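Local coordinates for beta-N-acetylglucosaminidase-like protein Glycoside hydrolase family 20 (Flavobacterium johnsoniae, PDB 6YHH), which probably releases terminal N-acetylglucosamine units from chitin-derived oligosaccharides, as a family 20 beta-N-acetylhexosaminidase (chitobiase) of bacterial chitin degradation, at residues 416-420 with 561-565; 461-465 with 502-506; 528-532 with 556-560; 531-536 with 659-664. All coordinates share one frame; numbering follows the deposited sequence.

Residues 416-420, in the loop between strand 406-408 of the catalytic barrel and helix 420-424, open interaction 1, whose loop closes at 561-565. Two contacts nest inside that loop, in series: interaction 2 joins helix 460-464 to the loop at 502-506, and interaction 3 joins 528-532 to 556-560. Interaction 4 starts from the same stretch as interaction 3, sharing Val-531 and Cys-532, but closes only at 659-664 near the C terminus, and so crosses interaction 1. Arg-463 of interaction 2 bonds to Ala-557 O and Cys-560 O of interaction 3, and Glu-533 of interaction 4 receives Ala-564 N of interaction 1, tying the barrel to the C-terminal helical region.

Interaction 1: 416-420 with 561-565; sequences LMYPV and TPDAK
Asp-563 and Pro-562 pack against residues 417-420, joining a loop of the TIM-barrel catalytic domain to the loop that leads into helix 565-579. From a backbone in the left-handed helical region (phi 58°), the CB of Asp-563 is directed at the barrel loop. Its CG lies 3.7 Å from Val-420 CG1, the two side chains meeting at about a right angle. At the tip the oxygens divide their work. OD2 turns its syn lone pair to the backbone of Val-420 and accepts a nearly straight bond from Val-420 N (2.8 Å, 165° at the hydrogen), while OD1 forms a salt bridge with Arg-488 of helix 484-497 and lies 3.9 Å from Pro-419 CB. Replacing Asp-563 by an alanine would probably leave both the Val-420 N-H and the Arg-488 charge without their mate. Beside it, the ring of Pro-562 leans on two carbonyls: its CG is 3.4 Å from Met-417 O and 3.6 Å from Tyr-418 O, the latter also held by Arg-467. The Met-417 chain, bent at its second and third torsions, comes across this ring and sets its methyl CE 3.7 Å from Pro-562 CD.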
loop_
_atom_site.group_PDB
_atom_site.type_symbol
_atom_site.label_atom_id
_atom_site.label_comp_id
_atom_site.label_asym_id
_atom_site.label_seq_id
_atom_site.Cartn_x
_atom_site.Cartn_y
_atom_site.Cartn_z
ATOM N N LEU A 416 21.374 4.115 6.935
ATOM C CA LEU A 416 22.591 4.619 6.313
ATOM C C LEU A 416 22.983 3.829 5.071
ATOM O O LEU A 416 24.012 4.064 4.472
ATOM C CB LEU A 416 23.697 4.602 7.402
ATOM C CG LEU A 416 23.346 5.553 8.585
ATOM C CD1 LEU A 416 24.501 5.484 9.626
ATOM C CD2 LEU A 416 22.963 6.968 8.216
ATOM N N MET A 417 22.190 2.802 4.779
ATOM C CA MET A 417 22.318 2.037 3.524
ATOM C C MET A 417 23.562 1.171 3.427
ATOM O O MET A 417 24.053 0.858 2.312
ATOM C CB MET A 417 22.138 2.923 2.261
ATOM C CG MET A 417 20.886 3.815 2.330
ATOM S SD MET A 417 19.391 2.969 2.858
ATOM C CE MET A 417 19.075 1.936 1.458
ATOM N N TYR A 418 24.065 0.775 4.567
ATOM C CA TYR A 418 25.238 -0.179 4.594
ATOM C C TYR A 418 24.846 -1.574 4.140
ATOM O O TYR A 418 23.693 -2.002 4.175
ATOM C CB TYR A 418 25.800 -0.207 6.015
ATOM C CG TYR A 418 26.279 1.089 6.628
ATOM C CD1 TYR A 418 27.030 1.978 5.933
ATOM C CD2 TYR A 418 26.036 1.373 7.967
ATOM C CE1 TYR A 418 27.528 3.118 6.487
ATOM C CE2 TYR A 418 26.529 2.517 8.553
ATOM C CZ TYR A 418 27.262 3.393 7.824
ATOM O OH TYR A 418 27.792 4.548 8.406
ATOM N N PRO A 419 25.862 -2.352 3.708
ATOM C CA PRO A 419 25.590 -3.732 3.304
ATOM C C PRO A 419 25.034 -4.580 4.439
ATOM O O PRO A 419 25.402 -4.349 5.624
ATOM C CB PRO A 419 26.978 -4.249 2.895
ATOM C CG PRO A 419 27.809 -3.031 2.724
ATOM C CD PRO A 419 27.272 -1.980 3.679
ATOM N N VAL A 420 24.201 -5.557 4.078
ATOM C CA VAL A 420 23.557 -6.426 5.050
ATOM C C VAL A 420 24.578 -7.086 5.997
ATOM O O VAL A 420 24.313 -7.242 7.171
ATOM C CB VAL A 420 22.580 -7.404 4.440
ATOM C CG1 VAL A 420 23.348 -8.484 3.588
ATOM C CG2 VAL A 420 21.716 -8.081 5.459
ATOM N N THR A 561 19.099 -0.293 -3.777
ATOM C CA THR A 561 19.326 -0.788 -2.432
ATOM C C THR A 561 20.730 -1.296 -2.288
ATOM O O THR A 561 21.339 -1.593 -3.299
ATOM C CB THR A 561 18.306 -1.906 -2.108
ATOM O OG1 THR A 561 18.185 -2.791 -3.239
ATOM C CG2 THR A 561 16.939 -1.290 -1.923
ATOM N N PRO A 562 21.254 -1.499 -1.056
ATOM C CA PRO A 562 22.562 -2.187 -0.906
ATOM C C PRO A 562 22.490 -3.644 -1.327
ATOM O O PRO A 562 21.421 -4.153 -1.642
ATOM C CB PRO A 562 22.846 -2.135 0.605
ATOM C CG PRO A 562 21.688 -1.399 1.216
ATOM C CD PRO A 562 20.618 -1.227 0.234
ATOM N N ASP A 563 23.657 -4.258 -1.448
ATOM C CA ASP A 563 23.773 -5.681 -1.848
ATOM C C ASP A 563 23.106 -5.893 -3.211
ATOM O O ASP A 563 22.313 -6.833 -3.441
ATOM C CB ASP A 563 23.191 -6.595 -0.752
ATOM C CG ASP A 563 23.902 -6.423 0.572
ATOM O OD1 ASP A 563 25.047 -6.855 0.672
ATOM O OD2 ASP A 563 23.288 -5.751 1.479
ATOM N N ALA A 564 23.406 -4.994 -4.148
ATOM C CA ALA A 564 22.768 -5.095 -5.468
ATOM C C ALA A 564 23.022 -6.481 -6.088
ATOM O O ALA A 564 24.178 -6.921 -6.135
ATOM C CB ALA A 564 23.388 -4.015 -6.354
ATOM N N LYS A 565 21.978 -7.138 -6.607
ATOM C CA LYS A 565 22.137 -8.597 -6.855
ATOM C C LYS A 565 23.121 -8.901 -7.932
ATOM O O LYS A 565 23.859 -9.885 -7.832
ATOM C CB LYS A 565 20.830 -9.267 -7.104
ATOM C CG LYS A 565 20.073 -8.992 -8.298
ATOM C CD LYS A 565 18.746 -9.839 -8.365
#

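Interaction 2: 461-465 with 502-506; sequences DSRVW and GLTHI
The side chain of Asp-461 crosses those of Thr-504 and Leu-503 at about a right angle, with the carboxylate reaching from the helix into the 502-506 loop. With chi1 at -66°, CG is anti to the carbonyl carbon, and OD2 offers its anti lone pair to Thr-504 N (2.8 Å, 148° at the hydrogen). The same oxygen is in a salt bridge with Arg-165, a charged partner that probably favours the ionised acid. Leu-503 lies against both the acid and the indole: its CD1 is 3.5 Å from Asp-461 CG and 3.7 Å from Trp-465 NE1, meeting the indole obliquely. Trp-465 in turn sets its CB over one face of the His-505 imidazole in a CH-pi contact, 4.2 Å from the ring centroid and only 13° from the normal. The backbones are close here, and His-505 CB fits in beside two carbonyls, 3.5 Å from Asp-461 O and 3.6 Å from Trp-465 O. His-505 NE2 bonds to Ser-495 O, whereas ND1 is buried with no partner. On the polar flank Thr-504 OG1 holds two waters: one accepts from Asp-461 N at 2.9 Å, the other, more weakly, from Ser-462 N. Hydrated helical N-H groups and a carboxylate grip on a loop amide thus join helix 460-464, which follows strand 443-450 of the TIM barrel, to the connection between helices 484-497 and 507-517, with helix 160-172 packed alongside.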
loop_
_atom_site.group_PDB
_atom_site.type_symbol
_atom_site.label_atom_id
_atom_site.label_comp_id
_atom_site.label_asym_id
_atom_site.label_seq_id
_atom_site.Cartn_x
_atom_site.Cartn_y
_atom_site.Cartn_z
ATOM N N ASP A 461 9.675 0.688 3.328
ATOM C CA ASP A 461 9.884 -0.767 3.382
ATOM C C ASP A 461 11.143 -1.230 2.589
ATOM O O ASP A 461 11.847 -2.167 3.062
ATOM C CB ASP A 461 8.671 -1.521 2.879
ATOM C CG ASP A 461 7.454 -1.363 3.724
ATOM O OD1 ASP A 461 7.566 -0.881 4.826
ATOM O OD2 ASP A 461 6.349 -1.792 3.216
ATOM N N SER A 462 11.481 -0.533 1.480
ATOM C CA SER A 462 12.665 -0.872 0.727
ATOM C C SER A 462 13.949 -0.642 1.517
ATOM O O SER A 462 15.023 -1.220 1.203
ATOM C CB SER A 462 12.758 -0.086 -0.587
ATOM O OG SER A 462 13.076 1.251 -0.429
ATOM N N ARG A 463 13.894 0.278 2.445
ATOM C CA ARG A 463 15.047 0.533 3.346
ATOM C C ARG A 463 15.083 -0.496 4.497
ATOM O O ARG A 463 16.151 -1.044 4.871
ATOM C CB ARG A 463 14.987 1.991 3.853
ATOM C CG ARG A 463 15.662 2.974 2.885
ATOM C CD ARG A 463 15.176 2.955 1.451
ATOM N NE ARG A 463 16.033 3.791 0.605
ATOM C CZ ARG A 463 16.366 3.471 -0.655
ATOM N NH1 ARG A 463 15.765 2.459 -1.296
ATOM N NH2 ARG A 463 17.255 4.250 -1.319
ATOM N N VAL A 464 13.941 -0.758 5.116
ATOM C CA VAL A 464 13.886 -1.671 6.288
ATOM C C VAL A 464 14.140 -3.123 5.911
ATOM O O VAL A 464 14.871 -3.809 6.627
ATOM C CB VAL A 464 12.562 -1.509 7.052
ATOM C CG1 VAL A 464 12.485 -2.426 8.255
ATOM C CG2 VAL A 464 12.476 -0.071 7.502
ATOM N N TRP A 465 13.546 -3.572 4.822
ATOM C CA TRP A 465 13.491 -5.008 4.412
ATOM C C TRP A 465 14.194 -5.183 3.107
ATOM O O TRP A 465 14.019 -4.355 2.182
ATOM C CB TRP A 465 12.026 -5.454 4.294
ATOM C CG TRP A 465 11.237 -5.151 5.573
ATOM C CD1 TRP A 465 10.310 -4.127 5.788
ATOM C CD2 TRP A 465 11.356 -5.838 6.836
ATOM N NE1 TRP A 465 9.895 -4.155 7.109
ATOM C CE2 TRP A 465 10.518 -5.198 7.758
ATOM C CE3 TRP A 465 12.172 -6.927 7.291
ATOM C CZ2 TRP A 465 10.449 -5.579 9.081
ATOM C CZ3 TRP A 465 12.064 -7.332 8.605
ATOM C CH2 TRP A 465 11.207 -6.625 9.511
ATOM N N GLY A 502 1.844 -7.111 2.784
ATOM C CA GLY A 502 1.737 -5.762 2.225
ATOM C C GLY A 502 3.039 -5.025 2.112
ATOM O O GLY A 502 3.076 -3.873 1.648
ATOM N N LEU A 503 4.140 -5.638 2.523
ATOM C CA LEU A 503 5.417 -4.908 2.476
ATOM C C LEU A 503 5.781 -4.542 1.051
ATOM O O LEU A 503 5.579 -5.311 0.098
ATOM C CB LEU A 503 6.581 -5.751 3.144
ATOM C CG LEU A 503 6.691 -5.671 4.683
ATOM C CD1 LEU A 503 6.614 -4.366 5.381
ATOM C CD2 LEU A 503 5.442 -6.335 5.252
ATOM N N THR A 504 6.316 -3.352 0.847
ATOM C CA THR A 504 6.384 -2.744 -0.490
ATOM C C THR A 504 7.785 -2.749 -1.019
ATOM O O THR A 504 8.063 -2.123 -2.034
ATOM C CB THR A 504 5.958 -1.270 -0.490
ATOM O OG1 THR A 504 6.894 -0.442 0.238
ATOM C CG2 THR A 504 4.576 -1.052 0.144
ATOM N N HIS A 505 8.703 -3.428 -0.339
ATOM C CA HIS A 505 10.123 -3.310 -0.717
ATOM C C HIS A 505 10.431 -3.662 -2.186
ATOM O O HIS A 505 11.211 -2.986 -2.845
ATOM C CB HIS A 505 11.031 -4.086 0.221
ATOM C CG HIS A 505 10.623 -5.497 0.443
ATOM N ND1 HIS A 505 9.391 -5.834 0.959
ATOM C CD2 HIS A 505 11.294 -6.666 0.273
ATOM C CE1 HIS A 505 9.292 -7.146 1.014
ATOM N NE2 HIS A 505 10.465 -7.673 0.677
ATOM N N ILE A 506 9.791 -4.676 -2.708
ATOM C CA ILE A 506 10.000 -5.111 -4.094
ATOM C C ILE A 506 9.066 -4.306 -5.005
ATOM O O ILE A 506 9.487 -3.758 -6.051
ATOM C CB ILE A 506 9.764 -6.647 -4.248
ATOM C CG1 ILE A 506 10.720 -7.424 -3.318
ATOM C CG2 ILE A 506 10.042 -7.068 -5.674
ATOM C CD1 ILE A 506 10.307 -8.846 -3.060
HETATM O O HOH W 1 7.039 1.372 2.283
HETATM O O HOH W 2 9.299 0.527 -0.502
#

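Interaction 3: 528-532 with 556-560; sequences FTNVC and FADAC
Phe-528, Phe-556, Cys-532 and Cys-560 form a buried sulfur-aromatic cluster, with Phe-556 reaching in from its short helix. The phenyl group extends away from the backbone N (chi1 -167°), which carries its far end to the 528-532 segment. There CZ meets Phe-528 CD2 at 3.6 Å. The two ring planes are inclined by only 27° yet slid so far apart, 5.8 Å between centroids, that they barely overlap. Cys-532 SG serves both rings in different ways: it lies over the rim of one face of Phe-528, and at the edge of Phe-556, near its plane and 3.9 Å from CE2. Cys-560 SG, the second sulfur, lies above the rim of a Phe-556 face and 3.8 Å from Cys-532 CB. The two SG atoms of Cys-532 and Cys-560 are 5.1 Å apart, so no disulfide joins them. Thr-529 brings its methyl CG2 to 3.6 Å from Phe-556 CE1, while its OG1 bonds to Asn-526 O and Lys-509, leaving the apolar branch for the ring. A serine in place of Phe-556 would probably open a gap between Thr-529 CG2 and the two sulfurs and deprive Phe-528 of its aromatic neighbour. The cluster joins the end of helix 523-529 and the start of strand 532-534 to helix 556-559. Leu-619 and Leu-623 of helix 617-634 pack on Cys-532 and Phe-528 respectively, Leu-513 of helix 507-517 touches Thr-529 and Ala-559, and Arg-463 of helix 460-464 holds Ala-557 O and Cys-560 O.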
loop_
_atom_site.group_PDB
_atom_site.type_symbol
_atom_site.label_atom_id
_atom_site.label_comp_id
_atom_site.label_asym_id
_atom_site.label_seq_id
_atom_site.Cartn_x
_atom_site.Cartn_y
_atom_site.Cartn_z
ATOM N N PHE A 528 19.767 -1.971 -14.453
ATOM C CA PHE A 528 20.815 -1.049 -13.956
ATOM C C PHE A 528 20.715 -0.884 -12.408
ATOM O O PHE A 528 21.759 -0.734 -11.760
ATOM C CB PHE A 528 20.761 0.312 -14.639
ATOM C CG PHE A 528 22.070 1.080 -14.546
ATOM C CD1 PHE A 528 23.273 0.500 -15.006
ATOM C CD2 PHE A 528 22.132 2.348 -14.043
ATOM C CE1 PHE A 528 24.472 1.173 -14.821
ATOM C CE2 PHE A 528 23.322 3.036 -13.897
ATOM C CZ PHE A 528 24.506 2.438 -14.313
ATOM N N THR A 529 19.522 -0.941 -11.804
ATOM C CA THR A 529 19.481 -0.903 -10.334
ATOM C C THR A 529 20.258 -2.040 -9.732
ATOM O O THR A 529 20.788 -1.931 -8.622
ATOM C CB THR A 529 18.097 -0.927 -9.708
ATOM O OG1 THR A 529 17.533 -2.240 -9.896
ATOM C CG2 THR A 529 17.219 0.113 -10.245
ATOM N N ASN A 530 20.400 -3.161 -10.468
ATOM C CA ASN A 530 21.080 -4.333 -9.963
ATOM C C ASN A 530 22.596 -4.302 -9.920
ATOM O O ASN A 530 23.223 -5.275 -9.428
ATOM C CB ASN A 530 20.542 -5.596 -10.678
ATOM C CG ASN A 530 19.089 -5.858 -10.391
ATOM O OD1 ASN A 530 18.561 -5.494 -9.340
ATOM N ND2 ASN A 530 18.461 -6.552 -11.297
ATOM N N VAL A 531 23.209 -3.166 -10.316
ATOM C CA VAL A 531 24.593 -2.859 -10.084
ATOM C C VAL A 531 24.831 -1.575 -9.346
ATOM O O VAL A 531 25.966 -1.210 -9.167
ATOM C CB VAL A 531 25.441 -2.901 -11.358
ATOM C CG1 VAL A 531 25.505 -4.335 -11.838
ATOM C CG2 VAL A 531 24.981 -1.917 -12.462
ATOM N N CYS A 532 23.769 -0.928 -8.866
ATOM C CA CYS A 532 23.907 0.401 -8.239
ATOM C C CYS A 532 23.311 0.395 -6.790
ATOM O O CYS A 532 22.395 -0.359 -6.505
ATOM C CB CYS A 532 23.188 1.465 -9.018
ATOM S SG CYS A 532 23.859 1.846 -10.640
ATOM N N PHE A 556 16.135 7.744 -9.178
ATOM C CA PHE A 556 16.869 6.480 -9.248
ATOM C C PHE A 556 17.440 5.973 -7.944
ATOM O O PHE A 556 17.373 4.769 -7.664
ATOM C CB PHE A 556 17.978 6.589 -10.264
ATOM C CG PHE A 556 18.611 5.256 -10.660
ATOM C CD1 PHE A 556 17.911 4.315 -11.380
ATOM C CD2 PHE A 556 19.899 4.997 -10.276
ATOM C CE1 PHE A 556 18.534 3.120 -11.721
ATOM C CE2 PHE A 556 20.523 3.807 -10.579
ATOM C CZ PHE A 556 19.834 2.880 -11.320
ATOM N N ALA A 557 17.983 6.833 -7.110
ATOM C CA ALA A 557 18.533 6.385 -5.825
ATOM C C ALA A 557 17.490 5.702 -4.930
ATOM O O ALA A 557 17.815 4.782 -4.189
ATOM C CB ALA A 557 19.165 7.531 -5.070
ATOM N N ASP A 558 16.231 6.151 -5.075
ATOM C CA ASP A 558 15.119 5.612 -4.301
ATOM C C ASP A 558 14.698 4.235 -4.736
ATOM O O ASP A 558 14.121 3.528 -3.949
ATOM C CB ASP A 558 13.967 6.609 -4.354
ATOM C CG ASP A 558 14.448 7.951 -3.954
ATOM O OD1 ASP A 558 14.915 8.053 -2.771
ATOM O OD2 ASP A 558 14.413 8.894 -4.749
ATOM N N ALA A 559 15.043 3.819 -5.969
ATOM C CA ALA A 559 14.841 2.463 -6.463
ATOM C C ALA A 559 15.969 1.525 -6.217
ATOM O O ALA A 559 15.807 0.308 -6.314
ATOM C CB ALA A 559 14.596 2.551 -7.994
ATOM N N CYS A 560 17.114 2.060 -5.770
ATOM C CA CYS A 560 18.268 1.225 -5.486
ATOM C C CYS A 560 18.424 0.864 -3.994
ATOM O O CYS A 560 17.905 1.587 -3.082
ATOM C CB CYS A 560 19.572 1.899 -5.954
ATOM S SG CYS A 560 19.649 2.154 -7.728
#

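Interaction 4: 531-536 with 659-664; sequences VCEPLK and DVELSV
Ser-663 OG donates to the Glu-533 carboxylate from above its plane, 64° out of it, reaching OE2 at 2.8 Å. Ala-564 N is a second donor to that oxygen, and Ser-663 OG also pairs with Ser-567. The other oxygen, OE1, turns its anti lone pair to Lys-536 NZ. Lys-536 NZ, brought round by a bend at the chain's last torsion (chi4 62°), also forms a salt bridge with Glu-661, 2.8 Å from Glu-661 OE2 and above that carboxylate's plane. Glu-533 OE1 and Glu-661 OE2 are 4.4 Å apart, a like-charge pair that Lys-536 probably offsets, with Lys-655 on Glu-661 OE1. A water donates to this last oxygen and accepts from Lys-536 N. The network lies on one face of a two-stranded antiparallel sheet, the N-to-C directions of strands 532-534 and 660-662 being 147° apart. Glu-533 and Glu-661 are its hydrogen-bonded pair, each N bonded to the other's O, at 2.9 Å from Glu-533 N to Glu-661 O. Ser-663 N to Val-531 O and Leu-535 N to Asp-659 O continue the ladder at either end. On the face with Cys-532 and Leu-662, Leu-662 CD2 touches Cys-532 SG at 3.9 Å; beyond the strand ends Val-531 CG1 meets Val-664 CG1 at 3.8 Å.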
loop_
_atom_site.group_PDB
_atom_site.type_symbol
_atom_site.label_atom_id
_atom_site.label_comp_id
_atom_site.label_asym_id
_atom_site.label_seq_id
_atom_site.Cartn_x
_atom_site.Cartn_y
_atom_site.Cartn_z
ATOM N N VAL A 531 23.209 -3.166 -10.316
ATOM C CA VAL A 531 24.593 -2.859 -10.084
ATOM C C VAL A 531 24.831 -1.575 -9.346
ATOM O O VAL A 531 25.966 -1.210 -9.167
ATOM C CB VAL A 531 25.441 -2.901 -11.358
ATOM C CG1 VAL A 531 25.505 -4.335 -11.838
ATOM C CG2 VAL A 531 24.981 -1.917 -12.462
ATOM N N CYS A 532 23.769 -0.928 -8.866
ATOM C CA CYS A 532 23.907 0.401 -8.239
ATOM C C CYS A 532 23.311 0.395 -6.790
ATOM O O CYS A 532 22.395 -0.359 -6.505
ATOM C CB CYS A 532 23.188 1.465 -9.018
ATOM S SG CYS A 532 23.859 1.846 -10.640
ATOM N N GLU A 533 23.966 1.143 -5.935
ATOM C CA GLU A 533 23.602 1.248 -4.515
ATOM C C GLU A 533 23.550 2.682 -4.098
ATOM O O GLU A 533 24.344 3.474 -4.486
ATOM C CB GLU A 533 24.530 0.407 -3.660
ATOM C CG GLU A 533 24.551 -1.061 -4.121
ATOM C CD GLU A 533 25.496 -1.946 -3.313
ATOM O OE1 GLU A 533 26.126 -1.529 -2.328
ATOM O OE2 GLU A 533 25.702 -3.115 -3.731
ATOM N N PRO A 534 22.576 3.032 -3.282
ATOM C CA PRO A 534 22.553 4.425 -2.868
ATOM C C PRO A 534 23.758 4.817 -2.004
ATOM O O PRO A 534 24.303 4.015 -1.236
ATOM C CB PRO A 534 21.262 4.553 -2.061
ATOM C CG PRO A 534 20.685 3.205 -1.965
ATOM C CD PRO A 534 21.533 2.198 -2.694
ATOM N N LEU A 535 24.210 6.055 -2.130
ATOM C CA LEU A 535 25.394 6.466 -1.376
ATOM C C LEU A 535 25.200 6.229 0.121
ATOM O O LEU A 535 24.127 6.436 0.685
ATOM C CB LEU A 535 25.737 7.920 -1.682
ATOM C CG LEU A 535 26.016 8.379 -3.084
ATOM C CD1 LEU A 535 26.535 9.795 -3.164
ATOM C CD2 LEU A 535 27.081 7.474 -3.646
ATOM N N LYS A 536 26.271 5.766 0.773
ATOM C CA LYS A 536 26.194 5.252 2.133
ATOM C C LYS A 536 26.619 6.243 3.194
ATOM O O LYS A 536 27.441 7.124 2.931
ATOM C CB LYS A 536 27.054 3.981 2.258
ATOM C CG LYS A 536 26.582 2.858 1.351
ATOM C CD LYS A 536 27.622 1.732 1.190
ATOM C CE LYS A 536 27.062 0.472 0.517
ATOM N NZ LYS A 536 26.609 0.787 -0.872
ATOM N N ASP A 659 23.198 10.161 -6.849
ATOM C CA ASP A 659 23.331 9.703 -5.478
ATOM C C ASP A 659 23.334 8.196 -5.371
ATOM O O ASP A 659 22.887 7.634 -4.411
ATOM C CB ASP A 659 22.245 10.375 -4.576
ATOM C CG ASP A 659 22.591 11.828 -4.214
ATOM O OD1 ASP A 659 23.803 12.223 -4.332
ATOM O OD2 ASP A 659 21.678 12.643 -3.878
ATOM N N VAL A 660 23.966 7.553 -6.351
ATOM C CA VAL A 660 24.246 6.143 -6.238
ATOM C C VAL A 660 25.717 5.904 -6.631
ATOM O O VAL A 660 26.376 6.811 -7.163
ATOM C CB VAL A 660 23.378 5.269 -7.165
ATOM C CG1 VAL A 660 21.911 5.423 -6.839
ATOM C CG2 VAL A 660 23.590 5.602 -8.638
ATOM N N GLU A 661 26.143 4.667 -6.412
ATOM C CA GLU A 661 27.430 4.177 -6.792
ATOM C C GLU A 661 27.308 2.840 -7.477
ATOM O O GLU A 661 26.398 2.060 -7.261
ATOM C CB GLU A 661 28.312 4.065 -5.565
ATOM C CG GLU A 661 27.908 3.027 -4.534
ATOM C CD GLU A 661 28.604 3.132 -3.209
ATOM O OE1 GLU A 661 29.159 4.205 -2.917
ATOM O OE2 GLU A 661 28.559 2.155 -2.407
ATOM N N LEU A 662 28.272 2.582 -8.360
ATOM C CA LEU A 662 28.418 1.268 -8.977
ATOM C C LEU A 662 29.155 0.286 -8.068
ATOM O O LEU A 662 30.309 0.508 -7.717
ATOM C CB LEU A 662 29.197 1.362 -10.325
ATOM C CG LEU A 662 28.475 1.973 -11.516
ATOM C CD1 LEU A 662 29.488 2.335 -12.627
ATOM C CD2 LEU A 662 27.372 1.067 -12.010
ATOM N N SER A 663 28.471 -0.747 -7.613
ATOM C CA SER A 663 29.048 -1.626 -6.611
ATOM C C SER A 663 29.743 -2.826 -7.226
ATOM O O SER A 663 30.067 -3.774 -6.564
ATOM C CB SER A 663 27.976 -2.030 -5.592
ATOM O OG SER A 663 26.870 -2.660 -6.226
ATOM N N VAL A 664 30.007 -2.709 -8.511
ATOM C CA VAL A 664 30.935 -3.596 -9.251
ATOM C C VAL A 664 32.315 -2.994 -9.401
ATOM O O VAL A 664 33.236 -3.657 -9.903
ATOM C CB VAL A 664 30.347 -3.931 -10.648
ATOM C CG1 VAL A 664 29.070 -4.749 -10.563
ATOM C CG2 VAL A 664 30.113 -2.701 -11.496
HETATM O O HOH W 3 28.817 5.337 -0.463
#